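Local coordinates for disulfide oxidoreductase (Xylella fastidiosa, PDB 2REM), which probably catalyses thiol-disulfide exchange in the periplasm, as a DsbA-type member of the thioredoxin family, at residues L4-V7 and G8-Y11; R145-A148 and L149-P153; D171-D174 and T175-T179; D180-V183 and S184-R187. One frame throughout, in Å; residues are numbered along the deposited sequence. Where two conformers were deposited one is given.

Contact 1: L4-V7 and G8-Y11; sequences LPVV and GEDY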
loop_
_atom_site.group_PDB
_atom_site.type_symbol
_atom_site.label_atom_id
_atom_site.label_comp_id
_atom_site.label_asym_id
_atom_site.label_seq_id
_atom_site.Cartn_x
_atom_site.Cartn_y
_atom_site.Cartn_z
ATOM N N LEU A 4 -16.997 -4.400 -19.301
ATOM C CA LEU A 4 -15.649 -4.847 -18.992
ATOM C C LEU A 4 -14.737 -3.630 -18.969
ATOM O O LEU A 4 -14.863 -2.754 -19.838
ATOM C CB LEU A 4 -15.154 -5.847 -20.041
ATOM C CG LEU A 4 -15.971 -7.144 -20.026
ATOM C CD1 LEU A 4 -15.719 -7.918 -21.306
ATOM C CD2 LEU A 4 -15.615 -7.951 -18.797
ATOM N N PRO A 5 -13.826 -3.575 -17.985
ATOM C CA PRO A 5 -12.855 -2.492 -17.911
ATOM C C PRO A 5 -12.149 -2.292 -19.247
ATOM O O PRO A 5 -11.804 -3.273 -19.930
ATOM C CB PRO A 5 -11.849 -3.004 -16.884
ATOM C CG PRO A 5 -12.709 -3.823 -15.959
ATOM C CD PRO A 5 -13.642 -4.546 -16.892
ATOM N N VAL A 6 -11.931 -1.024 -19.574
ATOM C CA VAL A 6 -11.367 -0.558 -20.841
ATOM C C VAL A 6 -10.123 0.213 -20.478
ATOM O O VAL A 6 -10.157 1.045 -19.565
ATOM C CB VAL A 6 -12.351 0.434 -21.529
ATOM C CG1 VAL A 6 -11.729 1.112 -22.793
ATOM C CG2 VAL A 6 -13.662 -0.273 -21.861
ATOM N N VAL A 7 -9.031 -0.057 -21.183
ATOM C CA VAL A 7 -7.801 0.692 -20.972
ATOM C C VAL A 7 -8.084 2.165 -21.230
ATOM O O VAL A 7 -8.899 2.513 -22.094
ATOM C CB VAL A 7 -6.670 0.201 -21.908
ATOM C CG1 VAL A 7 -6.881 0.700 -23.316
ATOM C CG2 VAL A 7 -5.314 0.628 -21.376
ATOM N N GLY A 8 -7.417 3.020 -20.467
ATOM C CA GLY A 8 -7.633 4.437 -20.550
ATOM C C GLY A 8 -8.899 4.942 -19.876
ATOM O O GLY A 8 -9.042 6.142 -19.718
ATOM N N GLU A 9 -9.829 4.060 -19.505
ATOM C CA GLU A 9 -11.022 4.481 -18.743
ATOM C C GLU A 9 -10.959 3.905 -17.354
ATOM O O GLU A 9 -11.080 4.617 -16.368
ATOM C CB GLU A 9 -12.347 4.005 -19.379
ATOM C CG GLU A 9 -12.560 4.307 -20.821
ATOM C CD GLU A 9 -13.936 3.832 -21.287
ATOM O OE1 GLU A 9 -14.632 3.154 -20.475
ATOM O OE2 GLU A 9 -14.320 4.132 -22.444
ATOM N N ASP A 10 -10.746 2.595 -17.283
ATOM C CA ASP A 10 -10.819 1.866 -16.029
ATOM C C ASP A 10 -9.455 1.485 -15.477
ATOM O O ASP A 10 -9.318 1.197 -14.298
ATOM C CB ASP A 10 -11.693 0.636 -16.225
ATOM C CG ASP A 10 -13.062 1.003 -16.741
ATOM O OD1 ASP A 10 -13.798 1.679 -16.004
ATOM O OD2 ASP A 10 -13.389 0.662 -17.892
ATOM N N TYR A 11 -8.454 1.453 -16.347
ATOM C CA TYR A 11 -7.102 1.177 -15.908
ATOM C C TYR A 11 -6.189 1.724 -16.996
ATOM O O TYR A 11 -6.632 1.965 -18.110
ATOM C CB TYR A 11 -6.857 -0.341 -15.680
ATOM C CG TYR A 11 -6.952 -1.157 -16.964
ATOM C CD1 TYR A 11 -5.812 -1.376 -17.768
ATOM C CD2 TYR A 11 -8.175 -1.685 -17.395
ATOM C CE1 TYR A 11 -5.906 -2.111 -18.959
ATOM C CE2 TYR A 11 -8.266 -2.419 -18.581
ATOM C CZ TYR A 11 -7.128 -2.619 -19.353
ATOM O OH TYR A 11 -7.205 -3.330 -20.532
HETATM O O HOH W 1 -9.627 -4.342 -20.987
#

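Contact 2: R145-A148 and L149-P153; sequences RAYA and LKVRP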
loop_
_atom_site.group_PDB
_atom_site.type_symbol
_atom_site.label_atom_id
_atom_site.label_comp_id
_atom_site.label_asym_id
_atom_site.label_seq_id
_atom_site.Cartn_x
_atom_site.Cartn_y
_atom_site.Cartn_z
ATOM N N ARG A 145 9.471 4.173 -3.160
ATOM C CA ARG A 145 9.584 5.413 -3.921
ATOM C C ARG A 145 9.812 5.111 -5.400
ATOM O O ARG A 145 9.126 5.665 -6.262
ATOM C CB ARG A 145 10.718 6.276 -3.377
ATOM C CG ARG A 145 10.836 7.635 -4.079
ATOM C CD ARG A 145 11.710 8.562 -3.262
ATOM N NE ARG A 145 13.114 8.367 -3.581
ATOM C CZ ARG A 145 13.743 8.946 -4.598
ATOM N NH1 ARG A 145 13.102 9.780 -5.416
ATOM N NH2 ARG A 145 15.030 8.690 -4.796
ATOM N N ALA A 146 10.771 4.227 -5.687
ATOM C CA ALA A 146 11.048 3.805 -7.052
ATOM C C ALA A 146 9.814 3.230 -7.733
ATOM O O ALA A 146 9.544 3.524 -8.907
ATOM C CB ALA A 146 12.226 2.810 -7.097
ATOM N N TYR A 147 9.049 2.444 -6.983
ATOM C CA TYR A 147 7.843 1.847 -7.526
ATOM C C TYR A 147 6.803 2.922 -7.863
ATOM O O TYR A 147 6.213 2.887 -8.944
ATOM C CB TYR A 147 7.310 0.790 -6.565
ATOM C CG TYR A 147 6.129 0.013 -7.060
ATOM C CD1 TYR A 147 6.246 -0.970 -8.053
ATOM C CD2 TYR A 147 4.894 0.222 -6.486
ATOM C CE1 TYR A 147 5.108 -1.697 -8.455
ATOM C CE2 TYR A 147 3.809 -0.453 -6.882
ATOM C CZ TYR A 147 3.893 -1.397 -7.849
ATOM O OH TYR A 147 2.701 -2.023 -8.155
ATOM N N ALA A 148 6.610 3.892 -6.971
ATOM C CA ALA A 148 5.734 5.015 -7.281
ATOM C C ALA A 148 6.213 5.801 -8.503
ATOM O O ALA A 148 5.374 6.202 -9.333
ATOM C CB ALA A 148 5.554 5.922 -6.087
ATOM N N LEU A 149 7.532 6.002 -8.640
ATOM C CA LEU A 149 8.084 6.688 -9.823
ATOM C C LEU A 149 7.799 5.946 -11.132
ATOM O O LEU A 149 7.535 6.565 -12.158
ATOM C CB LEU A 149 9.591 6.953 -9.688
ATOM C CG LEU A 149 9.999 8.140 -8.797
ATOM C CD1 LEU A 149 11.521 8.224 -8.617
ATOM C CD2 LEU A 149 9.488 9.470 -9.365
ATOM N N LYS A 150 7.885 4.623 -11.087
ATOM C CA LYS A 150 7.593 3.750 -12.224
ATOM C C LYS A 150 6.084 3.707 -12.521
ATOM O O LYS A 150 5.649 3.864 -13.675
ATOM C CB LYS A 150 8.060 2.337 -11.862
ATOM C CG LYS A 150 8.033 1.331 -12.997
ATOM C CD LYS A 150 9.465 0.899 -13.283
ATOM C CE LYS A 150 9.553 -0.100 -14.418
ATOM N NZ LYS A 150 10.774 0.184 -15.223
ATOM N N VAL A 151 5.301 3.483 -11.475
ATOM C CA VAL A 151 3.856 3.327 -11.603
ATOM C C VAL A 151 3.174 4.630 -12.018
ATOM O O VAL A 151 2.282 4.631 -12.883
ATOM C CB VAL A 151 3.244 2.766 -10.311
ATOM C CG1 VAL A 151 1.721 2.947 -10.289
ATOM C CG2 VAL A 151 3.627 1.307 -10.160
ATOM N N ARG A 152 3.618 5.727 -11.415
ATOM C CA ARG A 152 3.096 7.087 -11.679
ATOM C C ARG A 152 1.622 7.212 -11.302
ATOM O O ARG A 152 0.770 7.572 -12.129
ATOM C CB ARG A 152 3.338 7.522 -13.123
ATOM C CG ARG A 152 4.804 7.568 -13.514
ATOM C CD ARG A 152 5.449 8.889 -13.118
ATOM N NE ARG A 152 4.952 9.942 -14.001
ATOM C CZ ARG A 152 5.436 10.221 -15.210
ATOM N NH1 ARG A 152 4.873 11.188 -15.920
ATOM N NH2 ARG A 152 6.495 9.570 -15.715
ATOM N N PRO A 153 1.320 6.917 -10.037
ATOM C CA PRO A 153 -0.050 7.016 -9.595
ATOM C C PRO A 153 -0.414 8.488 -9.513
ATOM O O PRO A 153 0.469 9.329 -9.386
ATOM C CB PRO A 153 -0.001 6.400 -8.189
ATOM C CG PRO A 153 1.406 6.739 -7.688
ATOM C CD PRO A 153 2.232 6.500 -8.945
#

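Contact 3: D171-D174 and T175-T179; sequences DFED and TLRIT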
loop_
_atom_site.group_PDB
_atom_site.type_symbol
_atom_site.label_atom_id
_atom_site.label_comp_id
_atom_site.label_asym_id
_atom_site.label_seq_id
_atom_site.Cartn_x
_atom_site.Cartn_y
_atom_site.Cartn_z
ATOM N N ASP A 171 -14.802 4.552 -7.807
ATOM C CA ASP A 171 -15.164 4.351 -6.414
ATOM C C ASP A 171 -14.536 3.049 -5.959
ATOM O O ASP A 171 -13.985 2.303 -6.784
ATOM C CB ASP A 171 -16.693 4.380 -6.182
ATOM C CG ASP A 171 -17.461 3.388 -7.055
ATOM O OD1 ASP A 171 -18.365 3.832 -7.784
ATOM O OD2 ASP A 171 -17.200 2.174 -7.005
ATOM N N PHE A 172 -14.611 2.776 -4.657
ATOM C CA PHE A 172 -13.934 1.594 -4.091
ATOM C C PHE A 172 -14.397 0.295 -4.730
ATOM O O PHE A 172 -13.565 -0.538 -5.087
ATOM C CB PHE A 172 -14.137 1.524 -2.593
ATOM C CG PHE A 172 -13.502 2.664 -1.846
ATOM C CD1 PHE A 172 -14.015 3.069 -0.615
ATOM C CD2 PHE A 172 -12.432 3.355 -2.400
ATOM C CE1 PHE A 172 -13.443 4.122 0.073
ATOM C CE2 PHE A 172 -11.843 4.426 -1.717
ATOM C CZ PHE A 172 -12.363 4.813 -0.486
ATOM N N GLU A 173 -15.717 0.132 -4.873
ATOM C CA GLU A 173 -16.278 -1.072 -5.498
ATOM C C GLU A 173 -15.843 -1.253 -6.945
ATOM O O GLU A 173 -15.496 -2.355 -7.357
ATOM C CB GLU A 173 -17.799 -1.105 -5.413
ATOM C CG GLU A 173 -18.300 -2.190 -4.491
ATOM C CD GLU A 173 -17.949 -1.921 -3.048
ATOM O OE1 GLU A 173 -18.196 -0.777 -2.585
ATOM O OE2 GLU A 173 -17.435 -2.847 -2.373
ATOM N N ASP A 174 -15.892 -0.168 -7.708
ATOM C CA ASP A 174 -15.443 -0.176 -9.099
ATOM C C ASP A 174 -13.964 -0.541 -9.145
ATOM O O ASP A 174 -13.505 -1.321 -9.980
ATOM C CB ASP A 174 -15.702 1.203 -9.711
ATOM C CG ASP A 174 -15.381 1.270 -11.187
ATOM O OD1 ASP A 174 -14.771 2.296 -11.603
ATOM O OD2 ASP A 174 -15.744 0.323 -11.947
ATOM N N THR A 175 -13.202 0.058 -8.247
ATOM C CA THR A 175 -11.779 -0.223 -8.183
ATOM C C THR A 175 -11.517 -1.718 -8.010
ATOM O O THR A 175 -10.655 -2.283 -8.703
ATOM C CB THR A 175 -11.116 0.592 -7.069
ATOM O OG1 THR A 175 -11.110 1.945 -7.491
ATOM C CG2 THR A 175 -9.672 0.168 -6.867
ATOM N N LEU A 176 -12.276 -2.349 -7.116
ATOM C CA LEU A 176 -12.114 -3.775 -6.823
ATOM C C LEU A 176 -12.625 -4.651 -7.967
ATOM O O LEU A 176 -12.018 -5.680 -8.270
ATOM C CB LEU A 176 -12.766 -4.138 -5.491
ATOM C CG LEU A 176 -11.990 -3.597 -4.263
ATOM C CD1 LEU A 176 -12.598 -4.102 -2.954
ATOM C CD2 LEU A 176 -10.492 -3.913 -4.316
ATOM N N ARG A 177 -13.701 -4.214 -8.617
ATOM C CA ARG A 177 -14.252 -4.916 -9.773
ATOM C C ARG A 177 -13.251 -4.888 -10.922
ATOM O O ARG A 177 -13.065 -5.879 -11.610
ATOM C CB ARG A 177 -15.561 -4.289 -10.236
ATOM C CG ARG A 177 -16.769 -4.584 -9.334
ATOM C CD ARG A 177 -18.039 -4.009 -9.969
ATOM N NE ARG A 177 -18.769 -3.152 -9.033
ATOM C CZ ARG A 177 -18.895 -1.829 -9.162
ATOM N NH1 ARG A 177 -18.364 -1.204 -10.208
ATOM N NH2 ARG A 177 -19.575 -1.128 -8.262
ATOM N N ILE A 178 -12.598 -3.749 -11.123
ATOM C CA ILE A 178 -11.636 -3.627 -12.223
ATOM C C ILE A 178 -10.426 -4.488 -11.881
ATOM O O ILE A 178 -9.844 -5.143 -12.755
ATOM C CB ILE A 178 -11.205 -2.149 -12.446
ATOM C CG1 ILE A 178 -12.384 -1.287 -12.911
ATOM C CG2 ILE A 178 -9.985 -2.033 -13.406
ATOM C CD1 ILE A 178 -12.144 0.197 -12.600
ATOM N N THR A 179 -10.047 -4.479 -10.608
ATOM C CA THR A 179 -8.935 -5.294 -10.139
ATOM C C THR A 179 -9.243 -6.770 -10.395
ATOM O O THR A 179 -8.391 -7.499 -10.911
ATOM C CB THR A 179 -8.659 -5.072 -8.647
ATOM O OG1 THR A 179 -8.399 -3.692 -8.427
ATOM C CG2 THR A 179 -7.456 -5.888 -8.186
#

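Contact 4: D180-V183 and S184-R187; sequences DYLV and SRER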
loop_
_atom_site.group_PDB
_atom_site.type_symbol
_atom_site.label_atom_id
_atom_site.label_comp_id
_atom_site.label_asym_id
_atom_site.label_seq_id
_atom_site.Cartn_x
_atom_site.Cartn_y
_atom_site.Cartn_z
ATOM N N ASP A 180 -10.455 -7.198 -10.043
ATOM C CA ASP A 180 -10.909 -8.576 -10.295
ATOM C C ASP A 180 -10.757 -8.941 -11.758
ATOM O O ASP A 180 -10.226 -10.001 -12.092
ATOM C CB ASP A 180 -12.372 -8.763 -9.893
ATOM C CG ASP A 180 -12.560 -8.817 -8.409
ATOM O OD1 ASP A 180 -11.574 -9.034 -7.685
ATOM O OD2 ASP A 180 -13.708 -8.648 -7.975
ATOM N N TYR A 181 -11.249 -8.066 -12.632
ATOM C CA TYR A 181 -11.123 -8.284 -14.077
ATOM C C TYR A 181 -9.655 -8.471 -14.493
ATOM O O TYR A 181 -9.336 -9.400 -15.248
ATOM C CB TYR A 181 -11.772 -7.125 -14.875
ATOM C CG TYR A 181 -11.298 -7.058 -16.308
ATOM C CD1 TYR A 181 -10.227 -6.252 -16.667
ATOM C CD2 TYR A 181 -11.897 -7.848 -17.294
ATOM C CE1 TYR A 181 -9.776 -6.200 -17.983
ATOM C CE2 TYR A 181 -11.452 -7.817 -18.600
ATOM C CZ TYR A 181 -10.383 -6.983 -18.933
ATOM O OH TYR A 181 -9.930 -6.931 -20.227
ATOM N N LEU A 182 -8.786 -7.576 -14.021
ATOM C CA LEU A 182 -7.357 -7.607 -14.381
ATOM C C LEU A 182 -6.672 -8.829 -13.797
ATOM O O LEU A 182 -5.822 -9.431 -14.458
ATOM C CB LEU A 182 -6.618 -6.357 -13.890
ATOM C CG LEU A 182 -7.019 -5.011 -14.504
ATOM C CD1 LEU A 182 -6.360 -3.900 -13.689
ATOM C CD2 LEU A 182 -6.592 -4.971 -15.977
ATOM N N VAL A 183 -7.021 -9.172 -12.555
ATOM C CA VAL A 183 -6.468 -10.383 -11.930
ATOM C C VAL A 183 -6.911 -11.632 -12.695
ATOM O O VAL A 183 -6.103 -12.501 -13.001
ATOM C CB VAL A 183 -6.848 -10.509 -10.446
ATOM C CG1 VAL A 183 -6.587 -11.949 -9.966
ATOM C CG2 VAL A 183 -6.074 -9.479 -9.580
ATOM N N SER A 184 -8.192 -11.719 -13.036
ATOM C CA SER A 184 -8.669 -12.863 -13.815
ATOM C C SER A 184 -8.021 -12.943 -15.183
ATOM O O SER A 184 -7.749 -14.045 -15.702
ATOM C CB SER A 184 -10.176 -12.798 -13.964
ATOM O OG SER A 184 -10.754 -13.012 -12.696
ATOM N N ARG A 185 -7.802 -11.778 -15.775
ATOM C CA ARG A 185 -7.205 -11.715 -17.098
ATOM C C ARG A 185 -5.739 -12.177 -17.058
ATOM O O ARG A 185 -5.310 -12.900 -17.934
ATOM C CB ARG A 185 -7.329 -10.317 -17.690
ATOM C CG ARG A 185 -6.981 -10.282 -19.167
ATOM C CD ARG A 185 -7.109 -8.922 -19.748
ATOM N NE ARG A 185 -6.236 -7.949 -19.103
ATOM C CZ ARG A 185 -6.050 -6.725 -19.581
ATOM N NH1 ARG A 185 -6.658 -6.370 -20.713
ATOM N NH2 ARG A 185 -5.254 -5.868 -18.955
ATOM N N GLU A 186 -4.999 -11.766 -16.031
ATOM C CA GLU A 186 -3.645 -12.277 -15.788
ATOM C C GLU A 186 -3.649 -13.778 -15.574
ATOM O O GLU A 186 -2.795 -14.502 -16.116
ATOM C CB GLU A 186 -3.010 -11.605 -14.573
ATOM C CG GLU A 186 -2.741 -10.123 -14.791
ATOM C CD GLU A 186 -1.927 -9.883 -16.068
ATOM O OE1 GLU A 186 -2.509 -9.463 -17.092
ATOM O OE2 GLU A 186 -0.708 -10.125 -16.043
ATOM N N ARG A 187 -4.621 -14.242 -14.797
ATOM C CA ARG A 187 -4.736 -15.663 -14.531
ATOM C C ARG A 187 -4.982 -16.437 -15.839
ATOM O O ARG A 187 -4.331 -17.452 -16.114
ATOM C CB ARG A 187 -5.844 -15.891 -13.519
ATOM C CG ARG A 187 -5.955 -17.319 -13.049
ATOM C CD ARG A 187 -6.974 -17.433 -11.951
ATOM N NE ARG A 187 -6.527 -16.822 -10.704
ATOM C CZ ARG A 187 -7.184 -15.862 -10.059
ATOM N NH1 ARG A 187 -8.328 -15.388 -10.548
ATOM N NH2 ARG A 187 -6.709 -15.389 -8.920
HETATM O O HOH W 2 -4.801 -8.142 -16.785
#

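Contact 1: L4-V7 and G8-Y11
Asp10 turns its CG beside its own backbone N (chi1 -56°), which carries the carboxylate back over the N-H of Val6, while Tyr11 sets its CG between N and the carbonyl carbon (chi1 65°) and lays its ring against Val7. The two segments form one tight turn ahead of strand 11-13. Asp10 OD2 accepts from Val6 N at 2.8 Å through its anti lone pair, the one away from OD1. In return Asp10 N donates to Val6 O at 2.8 Å, almost straight at the hydrogen (175°). Val6 O is gripped a second time, by Glu9 N from above the carbonyl plane, so Val6 is held at both its N-H and its C=O. The turn passes through Gly8, whose phi is positive.

On the aromatic side, Val7 CA stands over one face of the Tyr11 ring, 3.9 Å from its centroid, a CH-pi contact offset toward the rim. Val7 CG2 extends it to Tyr11 CE1 at 3.7 Å. Pro5 O lies at the ring edge, and water 1 bridges it to the phenol, donating to Pro5 O at 2.6 Å and lying 2.7 Å from Tyr11 OH. Pro5 CB packs on Asp10 CB (3.7 Å), whereas the aliphatic part of Glu9 runs across Val6 on the exposed side.

His3 NE2 also bonds to Asp10 OD2. Helix 172-190 lies against the turn, with Tyr181 against Pro5, Ile178 against Asp10 and Leu182 against Tyr11; Arg185 of that helix bonds to the phenol, and Thr168, just past strand 165-167, pairs with the Asp10 backbone.

Contact 2: R145-A148 and L149-P153
Tyr147 and Val151, one turn apart near the C-terminal end of helix 135-151, make the tight side of this contact within the thioredoxin fold. In the conformer described, one of two deposited for Tyr147, Val151 CG2 sits over the centre of the Tyr147 ring, 3.6 Å from its centroid and 14° off the ring normal, a CH-pi contact over the face. The ring of that conformer is swung there by a CG anti to the backbone N (chi1 -175°). Both side chains are buried against Ile32 of strand 27-33 and Val160 of strand 158-161, and Phe20 meets the tyrosine ring edge-to-face.

The solvent side is looser. Arg145 and Leu149 run side by side, with Arg145 NH1 no nearer to Leu149 CD1 than 3.9 Å, and the guanidinium is engaged instead by Gln142 through NE. Lys150 carries its end away from the turn.

The backbone stays helical up to Val151, whose N donates to Tyr147 O at 2.8 Å. Arg152 then leaves the helix with positive phi (63°), yet its N still reaches Ala148 O at 2.8 Å. The chain next turns into Pro153, which has no N-H to give; its CD instead lies 3.2 Å from that same Ala148 O.

Contact 3: D171-D174 and T175-T179
The N-terminus of helix 172-190 is capped here: Asp171 is the N-cap residue, and its OD2 accepts from Asp174 N at 2.8 Å, met nearly along the C-O axis, with 164° at the hydrogen. Behind the cap, Thr175 N closes the first helical turn on Asp171 O at 2.8 Å. The hydroxyl of Thr175 comes near the same carbonyl.

Arg177 folds back over this turn. With CG beside the backbone N (chi1 -74°) and a bend at chi3, the chain returns along the helix and lays its guanidinium over the peptide between Glu173 and Asp174, with Glu173 C above its centre and Asp174 N nearer the rim. NH1 forms a long salt bridge to Asp174 OD2 at 3.5 Å, the two planes turned 41° apart, and NH2 rests 3.4 Å from Glu173 CB. Asp174 OD1 has its bond with His170 N, and Ile178 CD1 packs 3.5 Å from that oxygen.

Ile178 and Thr175 lean on Val167 of strand 165-167, while Phe172 stacks on Phe43 of helix 38-52, near the predicted redox-active CxxC at the start of that helix.

Carboxylates at a helix N-terminus would be expected to be stabilised as anions by the helix dipole. Arg177 probably adds to this: Asp171 OD2, 4.3 Å from NH2 and well out of the guanidinium plane, should feel its charge without receiving an N-H.

Contact 4: D180-V183 and S184-R187
Four consecutive i to i+4 backbone bonds carry helix 172-190 from Asp180 to Arg187, the first from Ser184 N to Asp180 O at 2.8 Å. On one side of this turn Arg185 crosses Tyr181 obliquely. Its CG is anti to the backbone N (chi1 -168°), and a bend at chi3 brings Arg185 CD to 3.5 Å from Tyr181 OH. Tyr181 CE1 lies over one face of the guanidinium, offset toward the rim, with ring and guanidinium planes 50° apart, far from a parallel stack. Arg185 NH2 runs alongside Leu182, 3.4 Å from its CD2.

Water 2 lies at the edge of the guanidinium, in its plane. It accepts from Arg185 NE at 2.7 Å and donates both to Leu182 O at 2.8 Å and to Glu186 OE1 at 2.7 Å. Farther round the helix, Val183 CG1 touches Arg187 NH2 at 3.6 Å; Val183 itself is buried against Val29 and Val58 of the sheet.

The polar ends reach beyond the helix: Arg185 NH1 bonds to Tyr11 OH and the guanidinium makes a cation-pi contact with Tyr165, Glu186 OE2 takes a bond from Asn162, and Arg187 NE forms a salt bridge with Asp57. With its NE, NH1 and one guanidinium face all engaged, Arg185 is probably held in orientation as well as position. Water 2, accepting from the cation and donating to the carboxylate of Glu186, is probably polarised by both and links them without direct contact.

In the fold
Contacts 1, 3 and 4 gather on one side of the chain, whereas contact 2 lies 20 to 22 Å from each between centres and touches none of them. Contacts 3 and 4 follow one another along helix 172-190, and contact 1 packs on both: Pro5 CG comes within 3.9 Å of Ile178 CA, and the 180-183 turn is met as well. All four are partly buried, but contact 2 turns a buried Tyr147-Val151 face to the sheet, while contact 1, farthest from the chain centre, is a largely exposed turn. Their chemistry differs too: a carboxylate braces the turn of contact 1, an aromatic face dominates contact 2, helix-end charges mark contact 3, and a water joins arginine to glutamate in contact 4.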